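Local coordinates for L-iditol 2-dehydrogenase (Clostridium scindens, PDB 4OH1), which probably oxidises L-iditol and related polyols with NAD+ as a zinc-dependent member of the alcohol dehydrogenase family, at residues S199-F204 and G218-L223; G186-Q191 and P313-S318; D243-G248 and G266-F271; A169-G174 and Q191-A196; F204-E209 and L223-E228. All coordinates share one frame; numbering follows the deposited sequence.

In the fold
Contacts 1, 3 and 5 are strand pairings of one six-stranded parallel sheet, while contacts 2 and 4 hold helix 184-194 from two directions. Contact 3 is buried between two inner strands of the sheet and runs on unbroken main-chain bonds. Contact 1 is partly buried beside the outermost strand 221-224, and adds an aspartate that reaches across. Contact 5 continues the same two strands to the surface, where polar turns end the pairing. Contact 2, also buried, relies on a glutamine amide gripping a loop, and shares Q191 with contact 4, whose touch is mainly aliphatic, with one CH...O contact, and borders another subunit.

Contact 1 (S199-F204 and G218-L223); sequences STITVF and GADYAL
T200 opens the pairing: its CA lies 3.5 Å from D220 OD2, and its methyl CG2 approaches the edge of the Y221 ring. The next residue, I201, is bound at both ends of its backbone. Its N donates to D220 OD2 over 2.8 Å, using the carboxylate lone pair that faces away from OD1, with a bent N-H...O angle of 144°. D220 can reach back because its CG stands anti to its own carbonyl carbon (chi1 -57°); the same oxygen also forms a salt bridge with R314 of a second subunit, so the strand and the subunit interface share one carboxylate. At its other end, I201 O accepts from both D220 N and Y221 N, each in the carbonyl plane. T202 turns to the face that carries Y221 and L223. OG1 meets the edge of the Y221 ring at CD2 (3.8 Å) and is hydrogen-bonded with Y242 OH, while CG2 touches L223 CD1. V203 points to the other face, where its CG2 packs 4.1 Å from A219 CB, beneath helices 184-194 and 208-216. V203 N donates to Y221 O over 2.9 Å, and V203 O receives L223 N at 2.7 Å in a nearly straight bond (168°). At F204 the ring and the L223 side chain run abreast, with CE2 4.0 Å from CD1; helix 230-238 covers them. Strands 200-205 and 221-224, joined through helix 208-216, form a right-handed beta-alpha-beta crossover at the outer edge of a Rossmann-type sheet.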
# COMPACT_ATOMS: atom_id res chain seq x y z
N SER A 199 -16.81 -0.43 11.77
CA SER A 199 -17.86 0.30 12.47
C SER A 199 -19.20 -0.37 12.26
O SER A 199 -20.12 -0.13 13.04
CB SER A 199 -17.87 1.76 12.03
OG SER A 199 -17.84 1.85 10.61
N THR A 200 -19.33 -1.19 11.22
CA THR A 200 -20.51 -2.08 11.09
C THR A 200 -20.10 -3.50 10.69
O THR A 200 -19.34 -3.66 9.78
CB THR A 200 -21.49 -1.54 10.08
OG1 THR A 200 -21.92 -0.28 10.54
CG2 THR A 200 -22.71 -2.43 9.95
N ILE A 201 -20.55 -4.51 11.45
CA ILE A 201 -20.22 -5.92 11.17
C ILE A 201 -21.51 -6.72 11.09
O ILE A 201 -22.24 -6.77 12.05
CB ILE A 201 -19.34 -6.54 12.24
CG1 ILE A 201 -18.05 -5.74 12.38
CG2 ILE A 201 -19.00 -7.94 11.87
CD1 ILE A 201 -17.16 -6.05 13.60
N THR A 202 -21.81 -7.30 9.94
CA THR A 202 -23.03 -8.11 9.75
C THR A 202 -22.66 -9.49 9.29
O THR A 202 -21.92 -9.67 8.31
CB THR A 202 -23.88 -7.50 8.64
OG1 THR A 202 -24.19 -6.15 8.99
CG2 THR A 202 -25.17 -8.27 8.45
N VAL A 203 -23.13 -10.48 10.00
CA VAL A 203 -22.90 -11.88 9.65
C VAL A 203 -24.15 -12.51 9.05
O VAL A 203 -25.31 -12.23 9.46
CB VAL A 203 -22.44 -12.68 10.89
CG1 VAL A 203 -22.30 -14.18 10.62
CG2 VAL A 203 -21.10 -12.12 11.40
N PHE A 204 -23.93 -13.38 8.07
CA PHE A 204 -25.02 -14.04 7.36
C PHE A 204 -24.89 -15.56 7.54
O PHE A 204 -23.81 -16.07 7.41
CB PHE A 204 -25.00 -13.69 5.87
CG PHE A 204 -25.19 -12.25 5.57
CD1 PHE A 204 -24.12 -11.36 5.69
CD2 PHE A 204 -26.41 -11.75 5.12
CE1 PHE A 204 -24.26 -10.01 5.38
CE2 PHE A 204 -26.54 -10.40 4.81
CZ PHE A 204 -25.42 -9.54 4.96
N GLY A 218 -19.44 -10.31 18.88
CA GLY A 218 -19.25 -8.89 18.56
C GLY A 218 -19.87 -8.37 17.28
O GLY A 218 -19.66 -7.23 16.95
N ALA A 219 -20.68 -9.16 16.58
CA ALA A 219 -21.26 -8.67 15.37
C ALA A 219 -22.33 -7.68 15.75
O ALA A 219 -23.00 -7.87 16.73
CB ALA A 219 -21.89 -9.77 14.63
N ASP A 220 -22.53 -6.67 14.93
CA ASP A 220 -23.64 -5.74 15.13
C ASP A 220 -24.96 -6.35 14.67
O ASP A 220 -25.98 -6.19 15.33
CB ASP A 220 -23.38 -4.41 14.38
CG ASP A 220 -22.08 -3.74 14.80
OD1 ASP A 220 -22.04 -3.24 15.91
OD2 ASP A 220 -21.08 -3.76 14.07
N TYR A 221 -24.96 -7.03 13.54
CA TYR A 221 -26.17 -7.63 13.05
C TYR A 221 -25.86 -9.04 12.59
O TYR A 221 -24.74 -9.36 12.17
CB TYR A 221 -26.71 -6.82 11.86
CG TYR A 221 -26.93 -5.39 12.20
CD1 TYR A 221 -27.97 -5.02 13.04
CD2 TYR A 221 -26.09 -4.41 11.74
CE1 TYR A 221 -28.19 -3.72 13.38
CE2 TYR A 221 -26.29 -3.07 12.10
CZ TYR A 221 -27.35 -2.76 12.92
OH TYR A 221 -27.57 -1.49 13.30
N ALA A 222 -26.87 -9.88 12.64
CA ALA A 222 -26.74 -11.26 12.22
C ALA A 222 -28.01 -11.66 11.49
O ALA A 222 -29.07 -11.62 12.07
CB ALA A 222 -26.50 -12.14 13.39
N LEU A 223 -27.89 -12.00 10.22
CA LEU A 223 -29.06 -12.15 9.38
C LEU A 223 -29.11 -13.49 8.71
O LEU A 223 -28.08 -14.11 8.38
CB LEU A 223 -29.05 -11.09 8.29
CG LEU A 223 -29.07 -9.63 8.73
CD1 LEU A 223 -28.94 -8.70 7.54
CD2 LEU A 223 -30.33 -9.38 9.50

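Contact 2 (G186-Q191 and P313-S318)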
# COMPACT_ATOMS: atom_id res chain seq x y z
N GLY A 186 -15.63 -17.73 10.62
CA GLY A 186 -16.57 -16.64 10.72
C GLY A 186 -16.47 -15.91 12.03
O GLY A 186 -16.45 -14.68 12.04
N MSE A 187 -16.43 -16.65 13.14
CA MSE A 187 -16.41 -16.05 14.46
C MSE A 187 -15.06 -15.36 14.65
O MSE A 187 -14.98 -14.27 15.17
CB MSE A 187 -16.61 -17.09 15.55
CG MSE A 187 -17.99 -17.75 15.55
SE MSE A 187 -19.47 -16.42 15.52
CE MSE A 187 -19.77 -16.26 13.60
N MSE A 188 -14.00 -15.95 14.17
CA MSE A 188 -12.70 -15.26 14.25
C MSE A 188 -12.68 -13.96 13.42
O MSE A 188 -12.07 -12.99 13.84
CB MSE A 188 -11.57 -16.17 13.76
CG MSE A 188 -11.45 -17.41 14.61
SE MSE A 188 -9.94 -18.61 14.12
CE MSE A 188 -11.03 -20.27 14.25
N LEU A 189 -13.28 -13.97 12.23
CA LEU A 189 -13.42 -12.75 11.43
C LEU A 189 -14.28 -11.69 12.16
O LEU A 189 -14.01 -10.51 12.07
CB LEU A 189 -13.99 -13.05 10.08
CG LEU A 189 -13.00 -13.77 9.17
CD1 LEU A 189 -13.73 -14.29 7.95
CD2 LEU A 189 -11.83 -12.86 8.78
N VAL A 190 -15.29 -12.09 12.89
CA VAL A 190 -16.06 -11.12 13.64
C VAL A 190 -15.11 -10.41 14.62
O VAL A 190 -15.06 -9.16 14.69
CB VAL A 190 -17.26 -11.71 14.39
CG1 VAL A 190 -17.82 -10.73 15.37
CG2 VAL A 190 -18.36 -12.12 13.40
N GLN A 191 -14.35 -11.18 15.38
CA GLN A 191 -13.46 -10.61 16.39
C GLN A 191 -12.39 -9.76 15.75
O GLN A 191 -12.06 -8.69 16.27
CB GLN A 191 -12.86 -11.69 17.27
CG GLN A 191 -13.93 -12.36 18.16
CD GLN A 191 -13.38 -13.19 19.30
OE1 GLN A 191 -12.30 -12.91 19.79
NE2 GLN A 191 -14.17 -14.15 19.77
N PRO A 313 -3.70 -13.68 22.61
CA PRO A 313 -4.26 -13.07 23.85
C PRO A 313 -5.32 -11.96 23.62
O PRO A 313 -5.97 -11.55 24.58
CB PRO A 313 -3.04 -12.46 24.57
CG PRO A 313 -1.84 -13.05 23.86
CD PRO A 313 -2.27 -13.46 22.48
N ARG A 314 -5.46 -11.46 22.41
CA ARG A 314 -6.50 -10.48 22.11
C ARG A 314 -7.82 -11.12 21.70
O ARG A 314 -8.78 -10.43 21.52
CB ARG A 314 -6.07 -9.56 20.94
CG ARG A 314 -4.91 -8.58 21.27
CD ARG A 314 -5.03 -7.78 22.60
NE ARG A 314 -4.25 -6.53 22.52
CZ ARG A 314 -3.64 -5.89 23.53
NH1 ARG A 314 -3.65 -6.38 24.75
NH2 ARG A 314 -3.05 -4.70 23.33
N MSE A 315 -7.84 -12.41 21.45
CA MSE A 315 -9.02 -13.07 20.95
C MSE A 315 -9.70 -13.68 22.15
O MSE A 315 -9.07 -13.88 23.16
CB MSE A 315 -8.67 -14.24 20.05
CG MSE A 315 -7.78 -13.96 18.92
SE MSE A 315 -8.68 -12.69 17.74
CE MSE A 315 -9.98 -13.92 17.00
N ASP A 316 -10.96 -14.01 22.03
CA ASP A 316 -11.67 -14.74 23.12
C ASP A 316 -12.22 -16.02 22.54
O ASP A 316 -13.24 -16.01 21.82
CB ASP A 316 -12.79 -13.91 23.65
CG ASP A 316 -13.58 -14.62 24.76
OD1 ASP A 316 -13.35 -15.80 25.03
OD2 ASP A 316 -14.44 -13.97 25.35
N PHE A 317 -11.56 -17.13 22.81
CA PHE A 317 -11.94 -18.36 22.15
C PHE A 317 -12.98 -19.08 22.94
O PHE A 317 -13.42 -20.14 22.55
CB PHE A 317 -10.74 -19.27 21.91
CG PHE A 317 -9.84 -18.78 20.83
CD1 PHE A 317 -10.31 -18.58 19.56
CD2 PHE A 317 -8.56 -18.44 21.08
CE1 PHE A 317 -9.48 -18.06 18.58
CE2 PHE A 317 -7.74 -17.95 20.08
CZ PHE A 317 -8.20 -17.78 18.84
N SER A 318 -13.41 -18.52 24.06
CA SER A 318 -14.47 -19.18 24.83
C SER A 318 -15.76 -19.05 24.04
O SER A 318 -16.70 -19.68 24.33
CB SER A 318 -14.62 -18.50 26.16
OG SER A 318 -15.17 -17.18 25.99
O HOH W 1 -11.50 -10.47 20.67
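Q191 and D316 are clasped by two hydrogen bonds between one side-chain amide and one residue's backbone. Q191 OE1 accepts D316 N at 2.8 Å, in the carbonyl plane and on a lone pair, and Q191 NE2 returns a bond of 2.9 Å to D316 O, which lies almost in the amide plane. Both are close to straight, the second at 168°. The glutamine leaves helix 184-194 with CG anti to its carbonyl carbon and then runs out extended (chi2 -166°), which delivers the flat amide to the loop. Further bonds set its rotation: NE2 also donates to N217 OD1, and OE1 accepts from a water that bridges to R314 O.

The close apolar packing is on the side of M315, a selenomethionine. Its chain folds back at chi2 and chi3 and brings CE to 3.7 Å from Q191 CB, with M188 CB, also of a selenomethionine, a little farther off. M315 CB sits over one face of the F317 ring, toward its rim, whereas M188 CG comes to the edge of that ring at CE1, a looser touch of 4.5 Å.

On the side toward solvent the bonds stay within the loop. D316 turns its carboxylate away from the helix, and OD1 accepts S318 N at 2.9 Å, closing an Asx turn. On the inner side, the side chain of M188 is about 8 Å from the zinc ion whose ligands include E75 and E157. The contact thus fastens the helix that follows the glycine-rich turn, of GxGxxG type as in Rossmann folds, to the loop before strand 321-326, near the zinc site.

Contact 3 (D243-G248 and G266-F271). With EDO (1,2-ethanediol), chain F.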
# COMPACT_ATOMS: atom_id res chain seq x y z
N ASP A 243 -18.25 -2.30 2.70
CA ASP A 243 -16.88 -2.07 2.16
C ASP A 243 -16.05 -3.35 2.00
O ASP A 243 -15.21 -3.43 1.12
CB ASP A 243 -16.12 -1.05 2.99
CG ASP A 243 -16.91 0.24 3.20
OD1 ASP A 243 -17.32 0.91 2.24
OD2 ASP A 243 -17.13 0.56 4.36
N CYS A 244 -16.33 -4.34 2.84
CA CYS A 244 -15.55 -5.53 2.95
C CYS A 244 -16.53 -6.69 2.96
O CYS A 244 -17.46 -6.67 3.74
CB CYS A 244 -14.78 -5.53 4.26
SG CYS A 244 -13.75 -4.04 4.52
N VAL A 245 -16.35 -7.64 2.07
CA VAL A 245 -17.15 -8.86 2.07
C VAL A 245 -16.22 -10.09 2.15
O VAL A 245 -15.24 -10.22 1.37
CB VAL A 245 -18.06 -8.92 0.82
CG1 VAL A 245 -18.69 -10.28 0.63
CG2 VAL A 245 -19.18 -7.86 0.89
N LEU A 246 -16.53 -10.98 3.09
CA LEU A 246 -15.71 -12.16 3.34
C LEU A 246 -16.53 -13.42 3.18
O LEU A 246 -17.42 -13.66 3.98
CB LEU A 246 -15.18 -12.15 4.76
CG LEU A 246 -14.13 -11.04 4.74
CD1 LEU A 246 -14.52 -10.04 5.66
CD2 LEU A 246 -12.77 -11.56 4.95
N GLU A 247 -16.21 -14.20 2.16
CA GLU A 247 -17.01 -15.41 1.80
C GLU A 247 -16.32 -16.68 2.26
O GLU A 247 -15.30 -17.10 1.70
CB GLU A 247 -17.26 -15.49 0.30
CG GLU A 247 -18.52 -16.34 -0.11
CD GLU A 247 -18.66 -17.69 0.61
OE1 GLU A 247 -17.87 -18.63 0.39
OE2 GLU A 247 -19.61 -17.78 1.41
N GLY A 248 -16.89 -17.27 3.32
CA GLY A 248 -16.35 -18.47 3.96
C GLY A 248 -17.30 -19.69 3.96
O GLY A 248 -16.98 -20.69 4.53
N GLY A 266 -15.44 -1.50 -3.12
CA GLY A 266 -15.29 -2.43 -2.02
C GLY A 266 -14.41 -3.64 -2.36
O GLY A 266 -14.09 -3.87 -3.52
N ASP A 267 -14.05 -4.42 -1.33
CA ASP A 267 -13.18 -5.58 -1.48
C ASP A 267 -13.90 -6.80 -0.99
O ASP A 267 -14.29 -6.89 0.19
CB ASP A 267 -11.88 -5.45 -0.72
CG ASP A 267 -11.02 -4.35 -1.24
OD1 ASP A 267 -10.24 -4.64 -2.16
OD2 ASP A 267 -11.12 -3.21 -0.73
N ALA A 268 -14.07 -7.73 -1.90
CA ALA A 268 -14.65 -9.06 -1.56
C ALA A 268 -13.57 -10.15 -1.64
O ALA A 268 -12.87 -10.25 -2.67
CB ALA A 268 -15.76 -9.41 -2.50
N VAL A 269 -13.54 -11.00 -0.61
CA VAL A 269 -12.55 -12.06 -0.49
C VAL A 269 -13.26 -13.42 -0.38
O VAL A 269 -14.07 -13.65 0.53
CB VAL A 269 -11.67 -11.87 0.72
CG1 VAL A 269 -10.59 -12.91 0.74
CG2 VAL A 269 -10.97 -10.51 0.66
N TYR A 270 -12.90 -14.29 -1.32
CA TYR A 270 -13.42 -15.63 -1.43
C TYR A 270 -12.33 -16.58 -1.02
O TYR A 270 -11.42 -16.85 -1.76
CB TYR A 270 -13.90 -15.88 -2.88
CG TYR A 270 -15.07 -15.00 -3.22
CD1 TYR A 270 -16.38 -15.37 -2.93
CD2 TYR A 270 -14.88 -13.76 -3.81
CE1 TYR A 270 -17.48 -14.53 -3.24
CE2 TYR A 270 -15.95 -12.92 -4.10
CZ TYR A 270 -17.24 -13.32 -3.84
OH TYR A 270 -18.26 -12.44 -4.11
N PHE A 271 -12.42 -17.03 0.21
CA PHE A 271 -11.39 -17.86 0.86
C PHE A 271 -11.82 -19.27 1.21
O PHE A 271 -11.01 -20.06 1.67
CB PHE A 271 -10.86 -17.15 2.15
CG PHE A 271 -11.87 -17.02 3.24
CD1 PHE A 271 -12.70 -15.92 3.31
CD2 PHE A 271 -11.96 -17.96 4.25
CE1 PHE A 271 -13.66 -15.79 4.35
CE2 PHE A 271 -12.93 -17.84 5.29
CZ PHE A 271 -13.77 -16.76 5.33
C1 EDO F . -20.40 3.32 1.54
O1 EDO F . -20.07 2.26 2.44
C2 EDO F . -20.49 4.62 2.32
O2 EDO F . -19.25 4.90 3.00
O HOH W 2 -12.56 -2.03 1.14
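Adjacent inner strands of the Rossmann-type parallel sheet, 242-247 and 266-270, meet here in a regular pairing that ends near the GxGxxG-type turn that, in relatives, faces the dinucleotide. D267 N donates to D243 O and V245 N to D267 O; V269 N then bonds V245 O at 2.7 Å, and E247 N meets V269 O at the same length and almost straight (175°). A longer bond of 3.2 Å from F271 N to E247 O closes the series. At the start D267 OD1 is held by H296.

V245 CB and A268 CB touch at 4.1 Å on one face; L246 and V269 occupy the other. The side chains of E247 and Y270 cross at about a right angle, with E247 CB 3.3 Å from Y270 CD1, while carboxylate and ring planes are 32° apart. The E247 chain bends at chi2, carrying its carboxylate away to T249 OG1 and G250 N, and Y270 OH binds A255 O.

F271 takes the crowded position, with CG between its backbone N and carbonyl carbon (chi1 66°). That swings the ring back over the first strand: E247 O stands 3.2 Å above one ring face, toward the rim, and G248 CA lies 3.4 Å from CZ, while L246 C lies at the ring edge. F271 thus lies against the glycine at the strand end, in a Rossmann-type fold consistent with dinucleotide binding.

Contact 4 (A169-G174 and Q191-A196); sequences AKISYG and QLARLA
I171 sets one branch on A193 in the last turn of helix 184-194 and the other on A196, just past the helix end. Its CB points toward the other segment, as does that of A196; the two bonds stand at about a right angle, and CG2 of I171 comes to 3.7 Å from A196 CB. The second branch runs past the first to A193, three residues earlier, where CD1 is 4.1 Å from CB. The division follows from the torsions: CG2 is anti to the backbone N, CG1 is anti to the carbonyl carbon (chi1 -54°), and the extended chi2 of -174° carries CD1 along the helix surface. Both alanines offer just a methyl to the isoleucine.

S172 points its side chain away, and its backbone does the touching, with CA 3.1 Å from A196 O in a bent CH...O contact. Y173 also directs its CB away, yet its ring passes to the subunit interface, where OH bonds L192 O of a second subunit and the ring packs on A196 of that subunit. No hydrogen bond joins the two segments.

Beyond the alanines, I171 also rests on A166 of helix 156-168 and on C244 and L246 of strand 242-247. The loop leading from helix 156-168 into strand 176-180 is therefore wedged against the C-terminal end of helix 184-194, over one face of the parallel sheet and next to the neighbouring subunit.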
# COMPACT_ATOMS: atom_id res chain seq x y z
N ALA A 169 -9.32 -8.23 2.61
CA ALA A 169 -10.54 -7.44 2.52
C ALA A 169 -10.34 -6.00 2.95
O ALA A 169 -11.28 -5.17 2.87
CB ALA A 169 -11.60 -8.08 3.42
N LYS A 170 -9.15 -5.71 3.45
CA LYS A 170 -8.80 -4.37 3.84
C LYS A 170 -9.70 -3.81 4.93
O LYS A 170 -10.07 -2.63 4.92
CB LYS A 170 -8.78 -3.47 2.62
CG LYS A 170 -7.71 -3.99 1.74
CD LYS A 170 -7.75 -3.44 0.41
CE LYS A 170 -6.72 -4.16 -0.43
NZ LYS A 170 -6.41 -3.23 -1.55
N ILE A 171 -9.98 -4.64 5.92
CA ILE A 171 -10.80 -4.16 6.98
C ILE A 171 -10.01 -3.08 7.67
O ILE A 171 -8.84 -3.27 7.96
CB ILE A 171 -11.14 -5.24 7.94
CG1 ILE A 171 -11.78 -6.43 7.18
CG2 ILE A 171 -12.12 -4.66 8.96
CD1 ILE A 171 -12.32 -7.60 8.15
N SER A 172 -10.61 -1.93 7.91
CA SER A 172 -9.89 -0.84 8.60
C SER A 172 -10.90 0.14 9.15
O SER A 172 -12.11 -0.04 8.98
CB SER A 172 -8.92 -0.15 7.63
OG SER A 172 -9.59 0.31 6.45
N TYR A 173 -10.41 1.15 9.84
CA TYR A 173 -11.23 2.10 10.58
C TYR A 173 -12.44 2.54 9.79
O TYR A 173 -12.34 3.06 8.66
CB TYR A 173 -10.40 3.33 10.95
CG TYR A 173 -9.27 3.13 11.94
CD1 TYR A 173 -9.50 2.59 13.16
CD2 TYR A 173 -7.99 3.53 11.64
CE1 TYR A 173 -8.47 2.43 14.07
CE2 TYR A 173 -6.99 3.39 12.52
CZ TYR A 173 -7.21 2.83 13.73
OH TYR A 173 -6.17 2.68 14.63
N GLY A 174 -13.61 2.38 10.40
CA GLY A 174 -14.76 2.97 9.81
C GLY A 174 -15.40 2.24 8.64
O GLY A 174 -16.40 2.70 8.09
N GLN A 191 -14.35 -11.18 15.38
CA GLN A 191 -13.46 -10.61 16.39
C GLN A 191 -12.39 -9.76 15.75
O GLN A 191 -12.06 -8.69 16.27
CB GLN A 191 -12.86 -11.69 17.27
CG GLN A 191 -13.93 -12.36 18.16
CD GLN A 191 -13.38 -13.19 19.30
OE1 GLN A 191 -12.30 -12.91 19.79
NE2 GLN A 191 -14.17 -14.15 19.77
N LEU A 192 -11.85 -10.22 14.63
CA LEU A 192 -10.83 -9.49 13.93
C LEU A 192 -11.36 -8.26 13.24
O LEU A 192 -10.59 -7.28 13.10
CB LEU A 192 -10.11 -10.36 12.88
CG LEU A 192 -9.19 -11.45 13.40
CD1 LEU A 192 -8.73 -12.24 12.26
CD2 LEU A 192 -8.01 -10.91 14.19
N ALA A 193 -12.61 -8.29 12.79
CA ALA A 193 -13.21 -7.09 12.20
C ALA A 193 -13.34 -6.05 13.30
O ALA A 193 -13.03 -4.91 13.05
CB ALA A 193 -14.55 -7.34 11.56
N ARG A 194 -13.73 -6.44 14.52
CA ARG A 194 -13.75 -5.47 15.58
C ARG A 194 -12.38 -4.85 15.84
O ARG A 194 -12.28 -3.63 16.07
CB ARG A 194 -14.22 -6.09 16.88
CG ARG A 194 -15.68 -6.33 16.92
CD ARG A 194 -16.35 -5.10 17.50
NE ARG A 194 -17.79 -5.24 17.63
CZ ARG A 194 -18.59 -4.32 18.15
NH1 ARG A 194 -18.10 -3.17 18.63
NH2 ARG A 194 -19.89 -4.54 18.20
N LEU A 195 -11.35 -5.69 15.78
CA LEU A 195 -9.97 -5.31 16.14
C LEU A 195 -9.30 -4.67 14.97
O LEU A 195 -8.12 -4.38 15.03
CB LEU A 195 -9.12 -6.51 16.60
CG LEU A 195 -9.61 -7.09 17.92
CD1 LEU A 195 -9.10 -8.50 18.06
CD2 LEU A 195 -9.13 -6.26 19.06
N ALA A 196 -10.02 -4.48 13.88
CA ALA A 196 -9.48 -3.66 12.78
C ALA A 196 -10.28 -2.36 12.57
O ALA A 196 -10.18 -1.70 11.54
CB ALA A 196 -9.45 -4.49 11.57

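Contact 5 (F204-E209 and L223-E228)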
# COMPACT_ATOMS: atom_id res chain seq x y z
N PHE A 204 -23.93 -13.38 8.07
CA PHE A 204 -25.02 -14.04 7.36
C PHE A 204 -24.89 -15.56 7.54
O PHE A 204 -23.81 -16.07 7.41
CB PHE A 204 -25.00 -13.69 5.87
CG PHE A 204 -25.19 -12.25 5.57
CD1 PHE A 204 -24.12 -11.36 5.69
CD2 PHE A 204 -26.41 -11.75 5.12
CE1 PHE A 204 -24.26 -10.01 5.38
CE2 PHE A 204 -26.54 -10.40 4.81
CZ PHE A 204 -25.42 -9.54 4.96
N ASP A 205 -25.98 -16.24 7.87
CA ASP A 205 -25.97 -17.72 7.89
C ASP A 205 -27.39 -18.24 7.72
O ASP A 205 -28.31 -17.45 7.80
CB ASP A 205 -25.38 -18.22 9.22
CG ASP A 205 -24.89 -19.67 9.16
OD1 ASP A 205 -25.70 -20.63 9.34
OD2 ASP A 205 -23.67 -19.89 8.97
N ILE A 206 -27.59 -19.56 7.54
CA ILE A 206 -28.95 -20.21 7.55
C ILE A 206 -29.46 -20.53 8.96
O ILE A 206 -30.67 -20.52 9.29
CB ILE A 206 -28.93 -21.56 6.85
CG1 ILE A 206 -28.22 -21.47 5.50
CG2 ILE A 206 -30.35 -22.05 6.63
CD1 ILE A 206 -28.65 -20.26 4.69
N VAL A 207 -28.53 -20.87 9.81
CA VAL A 207 -28.86 -21.47 11.07
C VAL A 207 -29.00 -20.40 12.14
O VAL A 207 -28.09 -19.66 12.37
CB VAL A 207 -27.74 -22.47 11.43
CG1 VAL A 207 -27.99 -23.15 12.79
CG2 VAL A 207 -27.57 -23.49 10.25
N PRO A 208 -30.13 -20.36 12.83
CA PRO A 208 -30.32 -19.28 13.82
C PRO A 208 -29.47 -19.31 15.11
O PRO A 208 -29.17 -18.24 15.70
CB PRO A 208 -31.81 -19.40 14.16
CG PRO A 208 -32.43 -20.00 12.86
CD PRO A 208 -31.40 -20.94 12.35
N GLU A 209 -29.10 -20.49 15.58
CA GLU A 209 -28.24 -20.58 16.77
C GLU A 209 -26.88 -19.94 16.48
O GLU A 209 -26.16 -19.40 17.36
CB GLU A 209 -28.04 -22.05 17.12
CG GLU A 209 -28.28 -22.38 18.56
CD GLU A 209 -28.15 -23.87 18.81
OE1 GLU A 209 -27.91 -24.67 17.86
OE2 GLU A 209 -28.27 -24.26 19.98
N LEU A 223 -27.89 -12.00 10.22
CA LEU A 223 -29.06 -12.15 9.38
C LEU A 223 -29.11 -13.49 8.71
O LEU A 223 -28.08 -14.11 8.38
CB LEU A 223 -29.05 -11.09 8.29
CG LEU A 223 -29.07 -9.63 8.73
CD1 LEU A 223 -28.94 -8.70 7.54
CD2 LEU A 223 -30.33 -9.38 9.50
N ASN A 224 -30.34 -13.91 8.44
CA ASN A 224 -30.58 -15.17 7.75
C ASN A 224 -30.43 -15.05 6.24
O ASN A 224 -31.22 -14.35 5.59
CB ASN A 224 -31.94 -15.68 8.08
CG ASN A 224 -32.12 -17.10 7.62
OD1 ASN A 224 -31.78 -17.47 6.47
ND2 ASN A 224 -32.56 -17.93 8.53
N SER A 225 -29.45 -15.76 5.68
CA SER A 225 -29.07 -15.56 4.28
C SER A 225 -30.02 -16.19 3.28
O SER A 225 -29.90 -15.91 2.07
CB SER A 225 -27.66 -16.06 4.00
OG SER A 225 -27.50 -17.38 4.45
N ALA A 226 -30.92 -17.04 3.81
CA ALA A 226 -32.01 -17.69 3.08
C ALA A 226 -33.29 -16.85 3.02
O ALA A 226 -34.02 -16.97 2.06
CB ALA A 226 -32.32 -19.08 3.69
N GLU A 227 -33.59 -16.03 4.01
CA GLU A 227 -34.74 -15.17 3.90
C GLU A 227 -34.64 -14.21 2.73
O GLU A 227 -33.65 -13.51 2.59
CB GLU A 227 -34.91 -14.33 5.13
CG GLU A 227 -35.42 -15.07 6.34
CD GLU A 227 -35.68 -14.11 7.49
OE1 GLU A 227 -35.71 -12.87 7.25
OE2 GLU A 227 -35.84 -14.57 8.64
N GLU A 228 -35.67 -14.15 1.89
CA GLU A 228 -35.62 -13.24 0.75
C GLU A 228 -35.72 -11.78 1.22
O GLU A 228 -36.20 -11.51 2.30
CB GLU A 228 -36.66 -13.58 -0.30
CG GLU A 228 -38.06 -13.50 0.17
CD GLU A 228 -38.96 -13.07 -0.96
OE1 GLU A 228 -38.83 -11.90 -1.39
OE2 GLU A 228 -39.77 -13.90 -1.43
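D205 O receives S225 N from well above its carbonyl plane, 52° out of it, although the bond is a normal 2.9 Å; the two chains are already splaying apart here. On the N side of the same residue the bond is regular: D205 N donates to L223 O at 3.0 Å. F204 adds its CB against S225 CB, 4.0 Å away.

Both strands then finish in an Asx turn. D205 OD1 accepts V207 N at 2.9 Å on the lone pair facing away from OD2, a nearly straight bond (170°), and V207 occupies the N-cap position of helix 208-216. N224 OD1 in turn accepts A226 N at 2.8 Å, in the carbonyl plane. These are the C-terminal ends of the two strands of one beta-alpha-beta unit of the Rossmann-type sheet, and an acidic residue at the end of the fold's second strand is, in NAD-dependent relatives, commonly the one that holds the adenosine ribose; here D205 OD2 is bonded to A182 N, within the glycine-rich turn.

I206 starts away from the other segment, but bends at chi2 (-45°) so that CD1 comes back to S225 OG at 3.1 Å and to A226 CB at 4.0 Å, on the exposed side.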